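Local coordinates for lumazine protein (Photobacterium kishitanii, PDB 3A3B) that binds a lumazine or flavin chromophore and probably acts as an antenna that shifts luciferase emission to shorter wavelength, at residues A[43-48]-A[139-144]; A[68-73]-A[100-105]; A[96-101]-A[179-184]; A[106-111]-A[120-125]. One frame throughout, in Å; residues are numbered along the deposited sequence.

Overall arrangement
The four contacts run from the seam between two six-stranded antiparallel barrels out to a hairpin in the wall of the second. Contact 1 lies deepest, its centre about 4 Å from the centre of the chain, where turns of the two barrels meet without a direct hydrogen bond. Contact 2, also largely buried, is apolar packing between the barrels beside the FMN ribityl phosphate. It shares Gly100 and Asn101 with contact 3, in which a carboxylate of strand 177-182 holds the linker by three hydrogen bonds. Contact 4, its centre about 14 Å from that of the chain, is backbone-paired strand within one barrel. Strand 104-113 serves contacts 2 and 4, whereas contacts 1 to 3 all touch FMN.

Contact 1: residues A[43-48]-A[139-144]; sequences LVNGCS and GINGVS. With FMN (flavin mononucleotide), chain C.
Asn45 and Asn141 lie side by side and point the same way, their amide planes stacked and only 28° apart. In both, CG stands anti to the carbonyl carbon (chi1 -75° and -73°), and this matched torsion keeps the two amides alongside each other. The nearest side-chain approach is Asn45 CB to Asn141 OD1, 3.7 Å, a van der Waals contact. Each amide is held by the neighbouring strand of its own barrel, Asn45 OD1 accepting from Asn82 N and Asn141 OD1 from Asn179 N. Next to the amides the backbones come close, with Gly46 CA 3.3 Å from Gly142 CA, and both glycines have positive phi. No hydrogen bond joins the two segments directly; instead the CA-H groups face carbonyls reciprocally, Asn141 CA to Asn45 O at 3.3 Å and Asn45 CA to Asn141 O at 3.5 Å. Crosswise, Asn45 O accepts from Asn179 ND2 and Asn141 O from Asn82 ND2, bonding barrel to barrel. Beyond the turn, Ser48 O accepts a hydrogen bond of 2.8 Å from FMN O2'. Val44-Cys47 and Ile140-Val143 are both type I' turns, and their near-identical Asn-Gly corners, set corner against corner, fit the pseudo-twofold pairing of the two lumazine-binding barrels.

Contact 2: residues A[68-73]-A[100-105]; sequences NTTTFR and GNIKGV. With FMN (flavin mononucleotide), chain C.
Thr69 O, facing Ile102 CG2 at 3.5 Å and Val105 CG2 at 3.7 Å, is a carbonyl buried against methyl groups with no polar partner in the model. Around it the contact is apolar and without hydrogen bonds across the segments. Val105 has the largest share: CG2 presses on the backbone at Thr70 CA, 3.6 Å away, while CG1 meets Thr71 CG2 at 3.9 Å. A chi1 of 167° sends the two methyls to these different parts of the loop, CG1 to Thr71 and CG2 to Thr70. Thr70 and Ile102 cross at about a right angle, with Thr70 CG2 4.0 Å from Ile102 CG1. The hydroxyl of Thr70 turns to Ala66 O, so its methyl is the part offered to Ile102. Both segments also reach the cofactor. Ile102 N donates to FMN O4' at 3.0 Å, nearly straight at 168°; Thr69 OG1 lies 3.0 Å from FMN O1P, a bond left unsettled because Ala66 O competes for the same proton. Methyl groups thus join the loop 68-73 of the first barrel to the entry of strand 104-113 in the second, while Ile102 N holds the ribityl chain and Thr69 OG1 may bind the phosphate.

Contact 3: residues A[96-101]-A[179-184]; sequences GALTGN and NVETLN. With FMN (flavin mononucleotide), chain C.
The linker that enters the second lumazine-binding barrel is fastened here to that barrel's last strand, 177-182, through the carboxylate of Glu181. CG stands anti to the backbone N (chi1 -177°) and the chain is extended beyond it, which carries the carboxylate up to the Thr99-Gly100 backbone. Three hydrogen bonds grip it. Thr99 N donates to Glu181 OE2 at 2.7 Å on the syn lone pair. Thr99 OG1, whose side chain crosses the glutamate at about a right angle, reaches the same Glu181 OE2 at 2.8 Å from 50° out of the carboxylate plane. Gly100 N donates to Glu181 OE1 at 2.9 Å on the syn side, 30° out of plane, while Gly100 O approaches FMN O4' at 3.0 Å and probably accepts from Ser48 N. The three bonds to the acid would favour its ionised form. Thr99 OG1 also accepts from Asn101 N at 3.2 Å, closing an ST turn, so one hydroxyl links the bend to the acid. One residue before Thr99, Leu98 meets Leu183 obliquely through their CD2 methyls, 3.6 Å apart, and Leu183 CD1 lies 3.9 Å from Gly96 N, which has no polar partner in the model. The arrangement is an ST turn with N-H groups bound by a carboxylate from strand 177-182, at the point where the linker, through Gly100, borders the FMN site.

Contact 4: residues A[106-111]-A[120-125]; sequences ATVDNI and VYIKIP
Ala106 opens the pairing with its methyl lodged among Ile122, Ile124 and Pro125; Ala106 CB to Ile122 CG2, at 3.5 Å, is tight for two carbons. Thr107 and Lys123 form a hydrogen-bonded antiparallel pair, Thr107 N to Lys123 O at 3.1 Å and Lys123 N to Thr107 O at 2.8 Å. Their polar ends turn elsewhere, Thr107 OG1 to Asp177 and Lys123 NZ to a salt bridge with Asp153. Val108 faces Ile122 as a non-hydrogen-bonded pair, on the face that meets Val178. Next comes a classic beta bulge: Asp109 and Asn110 both oppose Tyr121, whose backbone O accepts from Asp109 N at 2.6 Å and weakly from Asn110 N at 3.4 Å. Tyr121 N returns a bond to Asn110 O at 3.0 Å. The Asn110 amide lies alongside the Tyr121 ring, planes 52° apart, with Asn110 ND2 3.5 Å from Tyr121 CD2 but hydrogen-bonded to Thr112 OG1; Asn110 O sits in plane at the ring edge. Ile111 ends the segment, its CD1 touching both Val120 methyls. Backbone bonds thus set the register, with aliphatic packing on one face (Val108, Ile111, Val120, Ile122) and Tyr121 stacked on Phe156 on the other, largely polar face (Thr107, Asn110, Lys123).

Contact 1: residues A[43-48]-A[139-144]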
# COMPACT_ATOMS: atom_id res chain seq x y z
N LEU A 43 -5.53 -0.36 -7.43
CA LEU A 43 -4.82 -0.67 -6.19
C LEU A 43 -4.74 0.53 -5.27
O LEU A 43 -4.33 1.63 -5.67
CB LEU A 43 -3.41 -1.25 -6.45
CG LEU A 43 -3.33 -2.62 -7.16
CD1 LEU A 43 -1.91 -3.19 -7.00
CD2 LEU A 43 -4.30 -3.66 -6.58
N VAL A 44 -5.13 0.32 -4.01
CA VAL A 44 -4.94 1.34 -2.99
C VAL A 44 -4.10 0.70 -1.87
O VAL A 44 -4.53 -0.25 -1.23
CB VAL A 44 -6.28 1.85 -2.36
CG1 VAL A 44 -5.98 2.95 -1.33
CG2 VAL A 44 -7.32 2.37 -3.48
N ASN A 45 -2.94 1.28 -1.59
CA ASN A 45 -1.93 0.61 -0.76
C ASN A 45 -1.75 -0.87 -1.14
O ASN A 45 -1.57 -1.73 -0.27
CB ASN A 45 -2.25 0.76 0.74
CG ASN A 45 -1.94 2.16 1.27
OD1 ASN A 45 -1.11 2.89 0.73
ND2 ASN A 45 -2.59 2.52 2.36
N GLY A 46 -1.77 -1.14 -2.47
CA GLY A 46 -1.52 -2.46 -2.98
C GLY A 46 -2.74 -3.37 -2.92
O GLY A 46 -2.66 -4.51 -3.31
N CYS A 47 -3.88 -2.86 -2.45
CA CYS A 47 -5.09 -3.70 -2.30
C CYS A 47 -6.12 -3.41 -3.42
O CYS A 47 -6.45 -2.23 -3.68
CB CYS A 47 -5.69 -3.48 -0.89
SG CYS A 47 -7.27 -4.36 -0.56
N SER A 48 -6.63 -4.46 -4.09
CA SER A 48 -7.71 -4.27 -5.07
C SER A 48 -8.97 -3.83 -4.35
O SER A 48 -9.49 -4.54 -3.45
CB SER A 48 -8.04 -5.55 -5.85
OG SER A 48 -6.98 -5.86 -6.71
N GLY A 139 5.61 -6.95 -2.49
CA GLY A 139 4.84 -5.70 -2.53
C GLY A 139 4.60 -5.19 -1.12
O GLY A 139 4.06 -5.92 -0.28
N ILE A 140 4.99 -3.95 -0.86
CA ILE A 140 4.67 -3.28 0.43
C ILE A 140 3.80 -2.06 0.10
O ILE A 140 4.22 -1.16 -0.60
CB ILE A 140 5.95 -2.84 1.21
CG1 ILE A 140 6.88 -4.03 1.48
CG2 ILE A 140 5.62 -2.00 2.49
CD1 ILE A 140 6.30 -5.15 2.44
N ASN A 141 2.57 -2.04 0.61
CA ASN A 141 1.60 -1.01 0.21
C ASN A 141 1.60 -0.72 -1.29
O ASN A 141 1.48 0.46 -1.70
CB ASN A 141 1.86 0.29 0.98
CG ASN A 141 1.44 0.21 2.43
OD1 ASN A 141 0.55 -0.56 2.77
ND2 ASN A 141 2.01 1.06 3.27
N GLY A 142 1.77 -1.77 -2.10
CA GLY A 142 1.65 -1.64 -3.54
C GLY A 142 2.92 -1.22 -4.26
O GLY A 142 2.92 -1.05 -5.48
N VAL A 143 4.01 -1.07 -3.50
CA VAL A 143 5.35 -0.88 -4.10
C VAL A 143 6.07 -2.21 -4.17
O VAL A 143 6.36 -2.82 -3.14
CB VAL A 143 6.24 0.07 -3.26
CG1 VAL A 143 7.54 0.29 -3.97
CG2 VAL A 143 5.53 1.37 -3.01
N SER A 144 6.38 -2.63 -5.38
CA SER A 144 7.03 -3.95 -5.54
C SER A 144 8.51 -3.69 -5.73
O SER A 144 8.86 -2.92 -6.58
CB SER A 144 6.48 -4.70 -6.75
OG SER A 144 7.09 -5.98 -6.84
N1 FMN C . -12.41 -5.62 -0.98
C2 FMN C . -13.05 -4.62 -0.35
O2 FMN C . -13.07 -4.59 0.86
N3 FMN C . -13.70 -3.66 -1.10
C4 FMN C . -13.65 -3.69 -2.46
O4 FMN C . -14.01 -2.66 -3.06
C4A FMN C . -12.99 -4.72 -3.10
N5 FMN C . -12.94 -4.85 -4.47
C5A FMN C . -12.23 -5.91 -5.03
C6 FMN C . -12.20 -6.03 -6.41
C7 FMN C . -11.54 -7.06 -7.06
C7M FMN C . -11.83 -7.32 -8.53
C8 FMN C . -10.90 -8.03 -6.29
C8M FMN C . -10.27 -9.21 -6.98
C9 FMN C . -10.94 -7.94 -4.88
C9A FMN C . -11.60 -6.86 -4.25
N10 FMN C . -11.69 -6.75 -2.89
C10 FMN C . -12.36 -5.70 -2.33
C1' FMN C . -11.04 -7.75 -1.95
C2' FMN C . -9.65 -7.28 -1.44
O2' FMN C . -8.76 -7.09 -2.52
C3' FMN C . -9.11 -8.40 -0.56
O3' FMN C . -10.05 -8.57 0.48
C4' FMN C . -7.71 -8.16 0.05
O4' FMN C . -6.76 -7.83 -0.91
C5' FMN C . -7.07 -9.52 0.27
O5' FMN C . -7.38 -9.95 1.51
P FMN C . -8.26 -11.31 1.75
O1P FMN C . -7.95 -11.48 3.22
O2P FMN C . -7.89 -12.51 0.89
O3P FMN C . -9.72 -10.96 1.51

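Contact 2: residues A[68-73]-A[100-105]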
# COMPACT_ATOMS: atom_id res chain seq x y z
N ASN A 68 -10.59 -6.78 7.60
CA ASN A 68 -9.89 -7.46 8.72
C ASN A 68 -8.49 -7.93 8.39
O ASN A 68 -7.80 -8.43 9.27
CB ASN A 68 -10.72 -8.65 9.25
CG ASN A 68 -12.07 -8.22 9.75
OD1 ASN A 68 -13.09 -8.80 9.34
ND2 ASN A 68 -12.11 -7.18 10.61
N THR A 69 -8.08 -7.74 7.13
CA THR A 69 -6.84 -8.28 6.55
C THR A 69 -6.00 -7.22 5.82
O THR A 69 -5.13 -7.57 4.98
CB THR A 69 -7.20 -9.35 5.55
OG1 THR A 69 -8.25 -8.84 4.69
CG2 THR A 69 -7.71 -10.63 6.30
N THR A 70 -6.27 -5.95 6.12
CA THR A 70 -5.56 -4.82 5.50
C THR A 70 -5.47 -3.75 6.55
O THR A 70 -6.09 -3.86 7.59
CB THR A 70 -6.24 -4.30 4.19
OG1 THR A 70 -7.57 -3.84 4.47
CG2 THR A 70 -6.27 -5.35 3.10
N THR A 71 -4.66 -2.71 6.31
CA THR A 71 -4.46 -1.60 7.23
C THR A 71 -5.60 -0.57 7.23
O THR A 71 -5.60 0.33 8.08
CB THR A 71 -3.13 -0.88 6.91
OG1 THR A 71 -3.16 -0.43 5.53
CG2 THR A 71 -1.94 -1.86 7.07
N PHE A 72 -6.55 -0.66 6.30
CA PHE A 72 -7.58 0.38 6.16
C PHE A 72 -8.26 0.80 7.48
O PHE A 72 -8.45 1.99 7.71
CB PHE A 72 -8.60 0.04 5.06
CG PHE A 72 -8.02 0.14 3.68
CD1 PHE A 72 -7.73 1.39 3.13
CD2 PHE A 72 -7.77 -1.01 2.95
CE1 PHE A 72 -7.15 1.47 1.85
CE2 PHE A 72 -7.22 -0.94 1.68
CZ PHE A 72 -6.89 0.29 1.13
N ARG A 73 -8.57 -0.18 8.34
CA ARG A 73 -9.24 0.01 9.67
C ARG A 73 -8.54 1.03 10.52
O ARG A 73 -9.15 1.66 11.36
CB ARG A 73 -9.16 -1.25 10.54
CG ARG A 73 -10.14 -2.37 10.37
CD ARG A 73 -9.59 -3.58 11.23
NE ARG A 73 -8.13 -3.65 11.08
CZ ARG A 73 -7.33 -4.69 11.38
NH1 ARG A 73 -7.82 -5.82 11.89
NH2 ARG A 73 -6.01 -4.58 11.16
N GLY A 100 -2.95 -7.59 -6.11
CA GLY A 100 -3.86 -6.79 -5.32
C GLY A 100 -4.57 -7.58 -4.24
O GLY A 100 -5.42 -7.06 -3.51
N ASN A 101 -4.17 -8.86 -4.11
CA ASN A 101 -4.61 -9.72 -3.00
C ASN A 101 -3.58 -9.61 -1.88
O ASN A 101 -2.52 -10.19 -1.98
CB ASN A 101 -4.78 -11.19 -3.48
CG ASN A 101 -5.43 -12.07 -2.41
OD1 ASN A 101 -6.51 -11.76 -1.92
ND2 ASN A 101 -4.75 -13.14 -2.01
N ILE A 102 -3.89 -8.83 -0.85
CA ILE A 102 -2.99 -8.62 0.27
C ILE A 102 -2.93 -9.91 1.07
O ILE A 102 -3.97 -10.43 1.46
CB ILE A 102 -3.44 -7.46 1.20
CG1 ILE A 102 -3.39 -6.08 0.48
CG2 ILE A 102 -2.62 -7.42 2.50
CD1 ILE A 102 -2.15 -5.79 -0.28
N LYS A 103 -1.70 -10.35 1.38
CA LYS A 103 -1.46 -11.63 2.03
C LYS A 103 -1.27 -11.50 3.53
O LYS A 103 -1.49 -12.48 4.27
CB LYS A 103 -0.24 -12.27 1.43
CG LYS A 103 -0.35 -12.46 -0.07
CD LYS A 103 -1.49 -13.40 -0.52
CE LYS A 103 -1.26 -13.75 -1.99
NZ LYS A 103 -2.52 -14.15 -2.74
N GLY A 104 -0.86 -10.32 3.99
CA GLY A 104 -0.85 -10.01 5.42
C GLY A 104 -0.64 -8.55 5.75
O GLY A 104 -0.41 -7.73 4.88
N VAL A 105 -0.71 -8.23 7.02
CA VAL A 105 -0.43 -6.88 7.50
C VAL A 105 0.87 -7.06 8.30
O VAL A 105 0.93 -7.92 9.19
CB VAL A 105 -1.59 -6.38 8.37
CG1 VAL A 105 -1.24 -5.13 9.15
CG2 VAL A 105 -2.83 -6.13 7.51
N1 FMN C . -12.41 -5.62 -0.98
C2 FMN C . -13.05 -4.62 -0.35
O2 FMN C . -13.07 -4.59 0.86
N3 FMN C . -13.70 -3.66 -1.10
C4 FMN C . -13.65 -3.69 -2.46
O4 FMN C . -14.01 -2.66 -3.06
C4A FMN C . -12.99 -4.72 -3.10
N5 FMN C . -12.94 -4.85 -4.47
C5A FMN C . -12.23 -5.91 -5.03
C6 FMN C . -12.20 -6.03 -6.41
C7 FMN C . -11.54 -7.06 -7.06
C7M FMN C . -11.83 -7.32 -8.53
C8 FMN C . -10.90 -8.03 -6.29
C8M FMN C . -10.27 -9.21 -6.98
C9 FMN C . -10.94 -7.94 -4.88
C9A FMN C . -11.60 -6.86 -4.25
N10 FMN C . -11.69 -6.75 -2.89
C10 FMN C . -12.36 -5.70 -2.33
C1' FMN C . -11.04 -7.75 -1.95
C2' FMN C . -9.65 -7.28 -1.44
O2' FMN C . -8.76 -7.09 -2.52
C3' FMN C . -9.11 -8.40 -0.56
O3' FMN C . -10.05 -8.57 0.48
C4' FMN C . -7.71 -8.16 0.05
O4' FMN C . -6.76 -7.83 -0.91
C5' FMN C . -7.07 -9.52 0.27
O5' FMN C . -7.38 -9.95 1.51
P FMN C . -8.26 -11.31 1.75
O1P FMN C . -7.95 -11.48 3.22
O2P FMN C . -7.89 -12.51 0.89
O3P FMN C . -9.72 -10.96 1.51

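Contact 3: residues A[96-101]-A[179-184]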
# COMPACT_ATOMS: atom_id res chain seq x y z
N GLY A 96 7.57 -8.99 -9.54
CA GLY A 96 7.29 -7.65 -10.00
C GLY A 96 5.78 -7.51 -9.83
O GLY A 96 5.32 -6.93 -8.84
N ALA A 97 5.05 -8.12 -10.78
CA ALA A 97 3.59 -8.02 -10.93
C ALA A 97 2.78 -8.37 -9.69
O ALA A 97 3.00 -9.41 -9.05
CB ALA A 97 3.13 -8.85 -12.12
N LEU A 98 1.84 -7.49 -9.36
CA LEU A 98 1.05 -7.60 -8.17
C LEU A 98 -0.39 -7.94 -8.57
O LEU A 98 -0.90 -7.46 -9.58
CB LEU A 98 1.09 -6.30 -7.33
CG LEU A 98 2.42 -5.82 -6.75
CD1 LEU A 98 2.24 -4.53 -5.95
CD2 LEU A 98 3.13 -6.90 -5.90
N THR A 99 -1.03 -8.77 -7.75
CA THR A 99 -2.41 -9.10 -7.98
C THR A 99 -3.39 -8.22 -7.21
O THR A 99 -4.57 -8.12 -7.61
CB THR A 99 -2.69 -10.59 -7.66
OG1 THR A 99 -2.69 -10.78 -6.24
CG2 THR A 99 -1.64 -11.50 -8.29
N GLY A 100 -2.95 -7.59 -6.11
CA GLY A 100 -3.86 -6.79 -5.32
C GLY A 100 -4.57 -7.58 -4.24
O GLY A 100 -5.42 -7.06 -3.51
N ASN A 101 -4.17 -8.86 -4.11
CA ASN A 101 -4.61 -9.72 -3.00
C ASN A 101 -3.58 -9.61 -1.88
O ASN A 101 -2.52 -10.19 -1.98
CB ASN A 101 -4.78 -11.19 -3.48
CG ASN A 101 -5.43 -12.07 -2.41
OD1 ASN A 101 -6.51 -11.76 -1.92
ND2 ASN A 101 -4.75 -13.14 -2.01
N ASN A 179 0.34 -3.11 4.23
CA ASN A 179 -0.16 -4.27 3.52
C ASN A 179 0.98 -4.95 2.79
O ASN A 179 1.70 -4.31 2.03
CB ASN A 179 -1.19 -3.80 2.49
CG ASN A 179 -2.35 -3.14 3.13
OD1 ASN A 179 -2.74 -3.53 4.25
ND2 ASN A 179 -2.93 -2.11 2.47
N VAL A 180 1.13 -6.25 2.96
CA VAL A 180 2.17 -7.00 2.21
C VAL A 180 1.54 -7.97 1.21
O VAL A 180 0.54 -8.63 1.51
CB VAL A 180 3.24 -7.66 3.14
CG1 VAL A 180 2.66 -8.15 4.43
CG2 VAL A 180 4.02 -8.78 2.40
N GLU A 181 2.11 -8.03 0.00
CA GLU A 181 1.77 -9.06 -0.94
C GLU A 181 3.02 -9.82 -1.30
O GLU A 181 3.95 -9.24 -1.89
CB GLU A 181 1.10 -8.52 -2.23
CG GLU A 181 0.66 -9.65 -3.22
CD GLU A 181 -0.03 -9.15 -4.51
OE1 GLU A 181 -0.48 -7.97 -4.60
OE2 GLU A 181 -0.16 -9.96 -5.43
N THR A 182 3.04 -11.10 -0.90
CA THR A 182 4.11 -12.03 -1.25
C THR A 182 3.85 -12.53 -2.67
O THR A 182 2.70 -12.66 -3.08
CB THR A 182 4.31 -13.20 -0.16
OG1 THR A 182 3.06 -13.74 0.28
CG2 THR A 182 5.00 -12.65 1.05
N LEU A 183 4.91 -12.75 -3.45
CA LEU A 183 4.78 -13.06 -4.88
C LEU A 183 5.14 -14.51 -5.22
O LEU A 183 5.63 -15.23 -4.35
CB LEU A 183 5.59 -12.05 -5.70
CG LEU A 183 5.15 -10.63 -5.33
CD1 LEU A 183 5.94 -9.59 -6.07
CD2 LEU A 183 3.63 -10.49 -5.57
N ASN A 184 4.86 -14.96 -6.45
CA ASN A 184 5.27 -16.30 -6.93
C ASN A 184 4.52 -17.47 -6.27
O ASN A 184 4.98 -18.03 -5.26
CB ASN A 184 6.79 -16.51 -6.79
CG ASN A 184 7.59 -15.92 -7.95
OD1 ASN A 184 7.48 -16.40 -9.09
ND2 ASN A 184 8.41 -14.90 -7.67
N1 FMN C . -12.41 -5.62 -0.98
C2 FMN C . -13.05 -4.62 -0.35
O2 FMN C . -13.07 -4.59 0.86
N3 FMN C . -13.70 -3.66 -1.10
C4 FMN C . -13.65 -3.69 -2.46
O4 FMN C . -14.01 -2.66 -3.06
C4A FMN C . -12.99 -4.72 -3.10
N5 FMN C . -12.94 -4.85 -4.47
C5A FMN C . -12.23 -5.91 -5.03
C6 FMN C . -12.20 -6.03 -6.41
C7 FMN C . -11.54 -7.06 -7.06
C7M FMN C . -11.83 -7.32 -8.53
C8 FMN C . -10.90 -8.03 -6.29
C8M FMN C . -10.27 -9.21 -6.98
C9 FMN C . -10.94 -7.94 -4.88
C9A FMN C . -11.60 -6.86 -4.25
N10 FMN C . -11.69 -6.75 -2.89
C10 FMN C . -12.36 -5.70 -2.33
C1' FMN C . -11.04 -7.75 -1.95
C2' FMN C . -9.65 -7.28 -1.44
O2' FMN C . -8.76 -7.09 -2.52
C3' FMN C . -9.11 -8.40 -0.56
O3' FMN C . -10.05 -8.57 0.48
C4' FMN C . -7.71 -8.16 0.05
O4' FMN C . -6.76 -7.83 -0.91
C5' FMN C . -7.07 -9.52 0.27
O5' FMN C . -7.38 -9.95 1.51
P FMN C . -8.26 -11.31 1.75
O1P FMN C . -7.95 -11.48 3.22
O2P FMN C . -7.89 -12.51 0.89
O3P FMN C . -9.72 -10.96 1.51

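Contact 4: residues A[106-111]-A[120-125]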
# COMPACT_ATOMS: atom_id res chain seq x y z
N ALA A 106 1.91 -6.31 7.92
CA ALA A 106 3.18 -6.40 8.57
C ALA A 106 3.36 -5.08 9.30
O ALA A 106 2.56 -4.18 9.12
CB ALA A 106 4.26 -6.61 7.56
N THR A 107 4.34 -5.00 10.17
CA THR A 107 4.58 -3.77 10.93
C THR A 107 6.00 -3.27 10.73
O THR A 107 6.98 -4.03 10.84
CB THR A 107 4.28 -3.98 12.42
OG1 THR A 107 2.95 -4.50 12.54
CG2 THR A 107 4.35 -2.68 13.19
N VAL A 108 6.14 -1.99 10.40
CA VAL A 108 7.50 -1.42 10.27
C VAL A 108 8.27 -1.54 11.59
O VAL A 108 7.78 -1.12 12.63
CB VAL A 108 7.46 0.08 9.79
CG1 VAL A 108 8.84 0.66 9.86
CG2 VAL A 108 6.90 0.16 8.37
N ASP A 109 9.47 -2.09 11.54
CA ASP A 109 10.30 -2.27 12.73
C ASP A 109 11.24 -1.06 12.99
O ASP A 109 11.55 -0.74 14.13
CB ASP A 109 11.13 -3.54 12.60
CG ASP A 109 11.83 -3.91 13.90
OD1 ASP A 109 11.12 -4.16 14.88
OD2 ASP A 109 13.10 -3.91 13.94
N ASN A 110 11.68 -0.42 11.91
CA ASN A 110 12.68 0.65 11.95
C ASN A 110 12.63 1.28 10.55
O ASN A 110 12.49 0.57 9.55
CB ASN A 110 14.09 0.08 12.24
CG ASN A 110 15.17 1.19 12.34
OD1 ASN A 110 15.21 1.98 13.30
ND2 ASN A 110 16.05 1.25 11.35
N ILE A 111 12.73 2.62 10.50
CA ILE A 111 12.99 3.32 9.25
C ILE A 111 14.27 4.12 9.45
O ILE A 111 14.40 4.80 10.46
CB ILE A 111 11.85 4.31 8.88
CG1 ILE A 111 10.48 3.66 8.90
CG2 ILE A 111 12.12 4.91 7.47
CD1 ILE A 111 9.97 3.20 7.52
N VAL A 120 14.21 0.54 5.14
CA VAL A 120 12.99 0.14 5.81
C VAL A 120 13.11 -1.33 6.26
O VAL A 120 13.52 -2.22 5.47
CB VAL A 120 11.76 0.32 4.90
CG1 VAL A 120 10.51 -0.08 5.62
CG2 VAL A 120 11.63 1.77 4.45
N TYR A 121 12.75 -1.56 7.52
CA TYR A 121 12.84 -2.86 8.17
C TYR A 121 11.45 -3.18 8.60
O TYR A 121 10.83 -2.40 9.31
CB TYR A 121 13.80 -2.83 9.34
CG TYR A 121 15.21 -2.44 8.95
CD1 TYR A 121 16.16 -3.41 8.72
CD2 TYR A 121 15.58 -1.08 8.80
CE1 TYR A 121 17.46 -3.06 8.36
CE2 TYR A 121 16.87 -0.72 8.44
CZ TYR A 121 17.80 -1.72 8.24
OH TYR A 121 19.09 -1.39 7.87
N ILE A 122 10.96 -4.33 8.13
CA ILE A 122 9.54 -4.67 8.29
C ILE A 122 9.42 -6.04 8.94
O ILE A 122 10.05 -6.99 8.48
CB ILE A 122 8.80 -4.66 6.92
CG1 ILE A 122 8.85 -3.27 6.33
CG2 ILE A 122 7.33 -5.07 7.06
CD1 ILE A 122 8.43 -3.14 4.83
N LYS A 123 8.66 -6.11 10.03
CA LYS A 123 8.38 -7.36 10.72
C LYS A 123 7.20 -8.04 9.99
O LYS A 123 6.07 -7.55 10.02
CB LYS A 123 8.09 -7.10 12.20
CG LYS A 123 7.77 -8.35 13.07
CD LYS A 123 7.62 -7.90 14.51
CE LYS A 123 6.98 -8.96 15.41
NZ LYS A 123 7.86 -10.14 15.67
N ILE A 124 7.52 -9.13 9.32
CA ILE A 124 6.58 -9.93 8.51
C ILE A 124 5.80 -10.97 9.39
O ILE A 124 6.38 -11.60 10.25
CB ILE A 124 7.39 -10.65 7.38
CG1 ILE A 124 8.11 -9.62 6.48
CG2 ILE A 124 6.48 -11.49 6.45
CD1 ILE A 124 7.21 -8.64 5.75
N PRO A 125 4.47 -11.12 9.17
CA PRO A 125 3.68 -12.17 9.82
C PRO A 125 4.32 -13.54 9.68
O PRO A 125 4.81 -13.92 8.60
CB PRO A 125 2.34 -12.16 9.07
CG PRO A 125 2.25 -10.76 8.53
CD PRO A 125 3.64 -10.24 8.32